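Local coordinates for vacuolar protein-sorting-associated protein 25 (Homo sapiens, PDB 3HTU) that forms part of the ESCRT-II complex, which is required for sorting endosomal cargo into multivesicular bodies, its C-terminal winged-helix domain being the piece described here, at residues Q23-N35 / I68-F79. Residues are numbered along the deposited sequence; the frame is centred on the assembly and turned at random.
Sequences QNNSVFTLYELTN and ITVSDGRGVKFF
Phe28 and Phe78 meet on the buried face of a short antiparallel pairing, their rings 5.6 Å apart between centroids and their planes inclined at 69°. Phe28 CD1 reaches the edge of the Phe78 ring, 3.5 Å from CE1, and Leu33 CD1 meets the same ring near its plane, 3.9 Å from CZ. Leu33 CD1 also packs 3.7 Å from Val76 CG1, a branch held between backbone N and carbonyl carbon (chi1 61°) and thereby turned to the leucine. Val18 of helix 7-19 touches both phenylalanines.

Phe28 and Val76 form the hydrogen-bonded pair, with Phe28 N to Val76 O 2.9 Å and Val76 N to Phe28 O 2.8 Å. Beyond them, Leu30 CD2 packs directly on Gly75 CA (3.6 Å).

Between the segments the opposite face is looser: Val27 CG2 merely brushes Lys77 CD (4.0 Å). Another protein's chain packs an apolar side chain on Val27 and salt-bridges Lys77 NZ through an acidic one. Glu32 N to Thr29 OG1 and Thr29 N to Glu32 OE1 close a capping box; OG1 also hydrogen-bonds an acidic side chain of that chain. A short strand leading into a helix and pairing with the last strand of the wing hairpin is characteristic of the winged-helix fold.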
ATOM      1  N   GLN A  23      11.924   5.371  -2.431  1.00 60.09           N
ATOM      2  CA  GLN A  23      12.339   4.543  -3.573  1.00 59.65           C
ATOM      3  C   GLN A  23      13.044   3.240  -3.218  1.00 58.79           C
ATOM      4  O   GLN A  23      13.423   2.475  -4.109  1.00 58.97           O
ATOM      5  CB  GLN A  23      13.239   5.347  -4.515  1.00 59.88           C
ATOM      6  CG  GLN A  23      12.598   5.648  -5.861  1.00 60.82           C
ATOM      7  CD  GLN A  23      13.598   5.742  -7.005  1.00 61.48           C
ATOM      8  OE1 GLN A  23      14.810   5.619  -6.812  1.00 61.05           O
ATOM      9  NE2 GLN A  23      13.082   5.951  -8.214  1.00 61.81           N
ATOM     10  N   ASN A  24      13.235   2.997  -1.925  1.00 57.34           N
ATOM     11  CA  ASN A  24      13.848   1.755  -1.465  1.00 55.61           C
ATOM     12  C   ASN A  24      12.936   0.562  -1.778  1.00 54.04           C
ATOM     13  O   ASN A  24      13.378  -0.431  -2.372  1.00 53.89           O
ATOM     14  CB  ASN A  24      14.166   1.827   0.035  1.00 55.82           C
ATOM     15  CG  ASN A  24      14.773   3.163   0.446  1.00 56.35           C
ATOM     16  OD1 ASN A  24      14.224   3.867   1.294  1.00 56.76           O
ATOM     17  ND2 ASN A  24      15.905   3.520  -0.159  1.00 57.13           N
ATOM     18  N   ASN A  25      11.660   0.679  -1.400  1.00 51.58           N
ATOM     19  CA  ASN A  25      10.691  -0.386  -1.650  1.00 48.86           C
ATOM     20  C   ASN A  25      10.156  -0.375  -3.085  1.00 45.92           C
ATOM     21  O   ASN A  25       9.946   0.689  -3.681  1.00 46.08           O
ATOM     22  CB  ASN A  25       9.515  -0.322  -0.661  1.00 49.17           C
ATOM     23  CG  ASN A  25       9.960  -0.285   0.804  1.00 51.18           C
ATOM     24  OD1 ASN A  25      11.052  -0.760   1.163  1.00 52.11           O
ATOM     25  ND2 ASN A  25       9.098   0.275   1.664  1.00 50.53           N
ATOM     26  N   SER A  26       9.958  -1.572  -3.630  1.00 42.05           N
ATOM     27  CA  SER A  26       9.138  -1.762  -4.822  1.00 38.01           C
ATOM     28  C   SER A  26       7.804  -2.421  -4.441  1.00 34.79           C
ATOM     29  O   SER A  26       6.813  -2.259  -5.147  1.00 33.23           O
ATOM     30  CB  SER A  26       9.871  -2.604  -5.874  1.00 38.22           C
ATOM     31  OG  SER A  26      10.528  -1.784  -6.829  1.00 39.00           O
ATOM     32  N   VAL A  27       7.802  -3.137  -3.311  1.00 31.14           N
ATOM     33  CA  VAL A  27       6.646  -3.923  -2.850  1.00 28.15           C
ATOM     34  C   VAL A  27       6.002  -3.309  -1.582  1.00 26.90           C
ATOM     35  O   VAL A  27       6.687  -3.076  -0.562  1.00 24.87           O
ATOM     36  CB  VAL A  27       7.065  -5.406  -2.639  1.00 28.44           C
ATOM     37  CG1 VAL A  27       5.898  -6.270  -2.472  1.00 27.77           C
ATOM     38  CG2 VAL A  27       7.811  -5.921  -3.885  1.00 27.54           C
ATOM     39  N   PHE A  28       4.697  -3.040  -1.667  1.00 24.78           N
ATOM     40  CA  PHE A  28       3.946  -2.356  -0.606  1.00 24.03           C
ATOM     41  C   PHE A  28       2.660  -3.130  -0.313  1.00 22.50           C
ATOM     42  O   PHE A  28       2.032  -3.632  -1.225  1.00 21.82           O
ATOM     43  CB  PHE A  28       3.569  -0.925  -1.035  1.00 23.43           C
ATOM     44  CG  PHE A  28       4.734  -0.017  -1.277  1.00 25.81           C
ATOM     45  CD1 PHE A  28       5.311   0.088  -2.551  1.00 26.11           C
ATOM     46  CD2 PHE A  28       5.251   0.760  -0.251  1.00 28.49           C
ATOM     47  CE1 PHE A  28       6.368   0.925  -2.779  1.00 24.74           C
ATOM     48  CE2 PHE A  28       6.316   1.603  -0.477  1.00 27.10           C
ATOM     49  CZ  PHE A  28       6.872   1.691  -1.737  1.00 27.20           C
ATOM     50  N   THR A  29       2.264  -3.244   0.954  1.00 22.55           N
ATOM     51  CA  THR A  29       0.903  -3.685   1.259  1.00 21.27           C
ATOM     52  C   THR A  29      -0.045  -2.548   0.874  1.00 21.54           C
ATOM     53  O   THR A  29       0.360  -1.394   0.790  1.00 21.15           O
ATOM     54  CB  THR A  29       0.715  -4.139   2.754  1.00 22.17           C
ATOM     55  OG1 THR A  29       0.905  -3.028   3.640  1.00 20.00           O
ATOM     56  CG2 THR A  29       1.724  -5.246   3.124  1.00 19.82           C
ATOM     57  N   LEU A  30      -1.301  -2.876   0.598  1.00 21.51           N
ATOM     58  CA  LEU A  30      -2.287  -1.840   0.357  1.00 23.16           C
ATOM     59  C   LEU A  30      -2.458  -0.972   1.615  1.00 23.67           C
ATOM     60  O   LEU A  30      -2.515   0.256   1.523  1.00 24.31           O
ATOM     61  CB  LEU A  30      -3.633  -2.454  -0.038  1.00 22.83           C
ATOM     62  CG  LEU A  30      -3.766  -3.241  -1.340  1.00 24.93           C
ATOM     63  CD1 LEU A  30      -5.192  -3.049  -1.899  1.00 22.39           C
ATOM     64  CD2 LEU A  30      -2.733  -2.840  -2.365  1.00 25.06           C
ATOM     65  N   TYR A  31      -2.488  -1.611   2.781  1.00 24.26           N
ATOM     66  CA  TYR A  31      -2.642  -0.871   4.049  1.00 24.94           C
ATOM     67  C   TYR A  31      -1.581   0.205   4.230  1.00 24.93           C
ATOM     68  O   TYR A  31      -1.914   1.343   4.536  1.00 24.89           O
ATOM     69  CB  TYR A  31      -2.638  -1.812   5.249  1.00 25.86           C
ATOM     70  CG  TYR A  31      -2.802  -1.122   6.598  1.00 24.95           C
ATOM     71  CD1 TYR A  31      -4.057  -0.752   7.070  1.00 24.96           C
ATOM     72  CD2 TYR A  31      -1.694  -0.863   7.399  1.00 24.38           C
ATOM     73  CE1 TYR A  31      -4.210  -0.128   8.328  1.00 25.22           C
ATOM     74  CE2 TYR A  31      -1.824  -0.229   8.642  1.00 26.25           C
ATOM     75  CZ  TYR A  31      -3.084   0.131   9.100  1.00 26.01           C
ATOM     76  OH  TYR A  31      -3.196   0.745  10.336  1.00 28.24           O
ATOM     77  N   GLU A  32      -0.306  -0.143   4.046  1.00 25.54           N
ATOM     78  CA  GLU A  32       0.768   0.810   4.350  1.00 25.87           C
ATOM     79  C   GLU A  32       0.812   2.008   3.417  1.00 26.23           C
ATOM     80  O   GLU A  32       1.327   3.059   3.802  1.00 26.53           O
ATOM     81  CB  GLU A  32       2.135   0.132   4.428  1.00 26.21           C
ATOM     82  CG  GLU A  32       2.800  -0.113   3.071  1.00 26.43           C
ATOM     83  CD  GLU A  32       4.114  -0.797   3.239  1.00 26.95           C
ATOM     84  OE1 GLU A  32       4.263  -1.916   2.735  1.00 27.81           O
ATOM     85  OE2 GLU A  32       4.982  -0.239   3.927  1.00 27.10           O
ATOM     86  N   LEU A  33       0.271   1.865   2.209  1.00 26.05           N
ATOM     87  CA  LEU A  33       0.149   3.004   1.297  1.00 26.72           C
ATOM     88  C   LEU A  33      -0.800   4.066   1.830  1.00 27.46           C
ATOM     89  O   LEU A  33      -0.582   5.252   1.599  1.00 27.44           O
ATOM     90  CB  LEU A  33      -0.310   2.579  -0.111  1.00 26.28           C
ATOM     91  CG  LEU A  33       0.769   2.010  -1.049  1.00 26.05           C
ATOM     92  CD1 LEU A  33       0.164   1.527  -2.385  1.00 26.43           C
ATOM     93  CD2 LEU A  33       1.908   2.985  -1.325  1.00 24.33           C
ATOM     94  N   THR A  34      -1.851   3.642   2.521  1.00 28.40           N
ATOM     95  CA  THR A  34      -2.864   4.588   3.006  1.00 29.67           C
ATOM     96  C   THR A  34      -2.818   4.864   4.515  1.00 31.12           C
ATOM     97  O   THR A  34      -3.298   5.908   4.967  1.00 31.53           O
ATOM     98  CB  THR A  34      -4.278   4.150   2.609  1.00 29.70           C
ATOM     99  OG1 THR A  34      -4.509   2.794   3.036  1.00 28.93           O
ATOM    100  CG2 THR A  34      -4.459   4.284   1.077  1.00 28.64           C
ATOM    101  N   ASN A  35      -2.266   3.933   5.292  1.00 32.41           N
ATOM    102  CA  ASN A  35      -2.237   4.068   6.761  1.00 33.75           C
ATOM    103  C   ASN A  35      -0.841   3.906   7.372  1.00 34.78           C
ATOM    104  O   ASN A  35      -0.701   3.863   8.607  1.00 34.65           O
ATOM    105  CB  ASN A  35      -3.175   3.069   7.450  1.00 33.54           C
ATOM    106  CG  ASN A  35      -4.582   3.047   6.867  1.00 34.09           C
ATOM    107  OD1 ASN A  35      -5.495   3.664   7.406  1.00 35.19           O
ATOM    108  ND2 ASN A  35      -4.771   2.293   5.799  1.00 32.36           N
ATOM    109  N   ILE A  68      -1.054  -7.656  -6.024  1.00 20.21           N
ATOM    110  CA  ILE A  68      -1.090  -8.981  -5.388  1.00 20.06           C
ATOM    111  C   ILE A  68      -2.326  -9.100  -4.499  1.00 21.04           C
ATOM    112  O   ILE A  68      -2.496  -8.352  -3.516  1.00 18.59           O
ATOM    113  CB  ILE A  68       0.219  -9.335  -4.614  1.00 20.34           C
ATOM    114  CG1 ILE A  68       1.439  -9.227  -5.541  1.00 21.22           C
ATOM    115  CG2 ILE A  68       0.193 -10.757  -4.119  1.00 18.34           C
ATOM    116  CD1 ILE A  68       2.224  -7.933  -5.424  1.00 20.31           C
ATOM    117  N   THR A  69      -3.175 -10.060  -4.847  1.00 22.27           N
ATOM    118  CA  THR A  69      -4.475 -10.181  -4.208  1.00 24.48           C
ATOM    119  C   THR A  69      -4.616 -11.379  -3.281  1.00 25.04           C
ATOM    120  O   THR A  69      -5.665 -11.537  -2.644  1.00 26.43           O
ATOM    121  CB  THR A  69      -5.627 -10.167  -5.226  1.00 24.64           C
ATOM    122  OG1 THR A  69      -5.498 -11.282  -6.108  1.00 25.56           O
ATOM    123  CG2 THR A  69      -5.603  -8.887  -6.016  1.00 25.71           C
ATOM    124  N   VAL A  70      -3.575 -12.197  -3.154  1.00 25.19           N
ATOM    125  CA  VAL A  70      -3.668 -13.342  -2.258  1.00 25.67           C
ATOM    126  C   VAL A  70      -3.797 -12.874  -0.806  1.00 25.87           C
ATOM    127  O   VAL A  70      -3.114 -11.937  -0.372  1.00 24.54           O
ATOM    128  CB  VAL A  70      -2.534 -14.401  -2.449  1.00 26.00           C
ATOM    129  CG1 VAL A  70      -2.681 -15.117  -3.803  1.00 27.52           C
ATOM    130  CG2 VAL A  70      -1.164 -13.792  -2.308  1.00 25.87           C
ATOM    131  N   SER A  71      -4.716 -13.517  -0.087  1.00 25.90           N
ATOM    132  CA  SER A  71      -5.085 -13.107   1.258  1.00 27.03           C
ATOM    133  C   SER A  71      -3.942 -13.154   2.274  1.00 27.00           C
ATOM    134  O   SER A  71      -3.961 -12.387   3.244  1.00 27.27           O
ATOM    135  CB  SER A  71      -6.248 -13.967   1.747  1.00 27.35           C
ATOM    136  OG  SER A  71      -7.366 -13.807   0.899  1.00 29.26           O
ATOM    137  N   ASP A  72      -2.967 -14.043   2.049  1.00 26.90           N
ATOM    138  CA  ASP A  72      -1.806 -14.213   2.936  1.00 27.98           C
ATOM    139  C   ASP A  72      -0.756 -13.119   2.793  1.00 27.79           C
ATOM    140  O   ASP A  72       0.247 -13.101   3.529  1.00 28.51           O
ATOM    141  CB  ASP A  72      -1.147 -15.599   2.753  1.00 28.36           C
ATOM    142  CG  ASP A  72      -0.682 -15.860   1.322  1.00 30.41           C
ATOM    143  OD1 ASP A  72      -1.461 -15.631   0.387  1.00 34.13           O
ATOM    144  OD2 ASP A  72       0.455 -16.328   1.125  1.00 32.83           O
ATOM    145  N   GLY A  73      -0.978 -12.202   1.860  1.00 26.77           N
ATOM    146  CA  GLY A  73      -0.035 -11.127   1.646  1.00 26.38           C
ATOM    147  C   GLY A  73      -0.399 -10.225   0.494  1.00 26.57           C
ATOM    148  O   GLY A  73       0.253 -10.270  -0.574  1.00 26.12           O
ATOM    149  N   ARG A  74      -1.434  -9.412   0.732  1.00 26.23           N
ATOM    150  CA  ARG A  74      -2.025  -8.528  -0.257  1.00 25.73           C
ATOM    151  C   ARG A  74      -1.170  -7.300  -0.422  1.00 25.30           C
ATOM    152  O   ARG A  74      -0.590  -6.788   0.551  1.00 25.08           O
ATOM    153  CB  ARG A  74      -3.419  -8.049   0.180  1.00 26.26           C
ATOM    154  CG  ARG A  74      -4.513  -9.099   0.191  1.00 26.23           C
ATOM    155  CD  ARG A  74      -5.855  -8.483   0.615  1.00 28.06           C
ATOM    156  NE  ARG A  74      -6.319  -7.377  -0.238  1.00 31.73           N
ATOM    157  CZ  ARG A  74      -7.049  -7.530  -1.344  1.00 32.59           C
ATOM    158  NH1 ARG A  74      -7.388  -8.741  -1.755  1.00 33.87           N
ATOM    159  NH2 ARG A  74      -7.435  -6.474  -2.043  1.00 33.45           N
ATOM    160  N   GLY A  75      -1.131  -6.788  -1.646  1.00 23.31           N
ATOM    161  CA  GLY A  75      -0.386  -5.573  -1.883  1.00 21.97           C
ATOM    162  C   GLY A  75      -0.119  -5.326  -3.339  1.00 20.44           C
ATOM    163  O   GLY A  75      -0.869  -5.782  -4.198  1.00 20.91           O
ATOM    164  N   VAL A  76       0.955  -4.595  -3.611  1.00 19.29           N
ATOM    165  CA  VAL A  76       1.197  -4.086  -4.937  1.00 18.47           C
ATOM    166  C   VAL A  76       2.712  -3.949  -5.152  1.00 18.65           C
ATOM    167  O   VAL A  76       3.463  -3.611  -4.221  1.00 17.88           O
ATOM    168  CB  VAL A  76       0.382  -2.780  -5.198  1.00 17.69           C
ATOM    169  CG1 VAL A  76       0.766  -1.673  -4.219  1.00 17.32           C
ATOM    170  CG2 VAL A  76       0.526  -2.287  -6.637  1.00 17.63           C
ATOM    171  N   LYS A  77       3.165  -4.284  -6.362  1.00 18.05           N
ATOM    172  CA  LYS A  77       4.544  -3.966  -6.757  1.00 17.36           C
ATOM    173  C   LYS A  77       4.517  -2.905  -7.825  1.00 18.07           C
ATOM    174  O   LYS A  77       3.756  -2.996  -8.777  1.00 18.38           O
ATOM    175  CB  LYS A  77       5.289  -5.211  -7.250  1.00 17.31           C
ATOM    176  CG  LYS A  77       6.758  -4.969  -7.683  1.00 16.78           C
ATOM    177  CD  LYS A  77       7.483  -6.314  -7.837  1.00 18.46           C
ATOM    178  CE  LYS A  77       8.919  -6.173  -8.371  1.00 18.74           C
ATOM    179  NZ  LYS A  77       9.545  -7.530  -8.566  1.00 21.07           N
ATOM    180  N   PHE A  78       5.368  -1.897  -7.673  1.00 19.06           N
ATOM    181  CA  PHE A  78       5.495  -0.830  -8.664  1.00 19.28           C
ATOM    182  C   PHE A  78       6.716  -1.060  -9.535  1.00 18.60           C
ATOM    183  O   PHE A  78       7.714  -1.612  -9.090  1.00 17.26           O
ATOM    184  CB  PHE A  78       5.582   0.532  -7.992  1.00 18.90           C
ATOM    185  CG  PHE A  78       4.350   0.896  -7.201  1.00 21.77           C
ATOM    186  CD1 PHE A  78       4.272   0.601  -5.835  1.00 21.79           C
ATOM    187  CD2 PHE A  78       3.265   1.513  -7.824  1.00 19.98           C
ATOM    188  CE1 PHE A  78       3.125   0.927  -5.104  1.00 20.81           C
ATOM    189  CE2 PHE A  78       2.111   1.839  -7.099  1.00 21.76           C
ATOM    190  CZ  PHE A  78       2.048   1.546  -5.748  1.00 22.06           C
ATOM    191  N   PHE A  79       6.596  -0.646 -10.784  1.00 19.66           N
ATOM    192  CA  PHE A  79       7.639  -0.825 -11.797  1.00 21.14           C
ATOM    193  C   PHE A  79       7.969   0.536 -12.383  1.00 22.18           C
ATOM    194  O   PHE A  79       8.989   0.763 -12.996  1.00 24.07           O
ATOM    195  CB  PHE A  79       7.160  -1.791 -12.895  1.00 20.04           C
ATOM    196  CG  PHE A  79       6.743  -3.122 -12.365  1.00 19.13           C
ATOM    197  CD1 PHE A  79       5.388  -3.398 -12.144  1.00 19.96           C
ATOM    198  CD2 PHE A  79       7.688  -4.092 -12.048  1.00 15.49           C
ATOM    199  CE1 PHE A  79       4.976  -4.634 -11.639  1.00 15.43           C
ATOM    200  CE2 PHE A  79       7.283  -5.330 -11.529  1.00 15.87           C
ATOM    201  CZ  PHE A  79       5.911  -5.587 -11.315  1.00 16.48           C
ATOM    202  OXT PHE A  79       7.221   1.489 -12.243  1.00 24.73           O
TER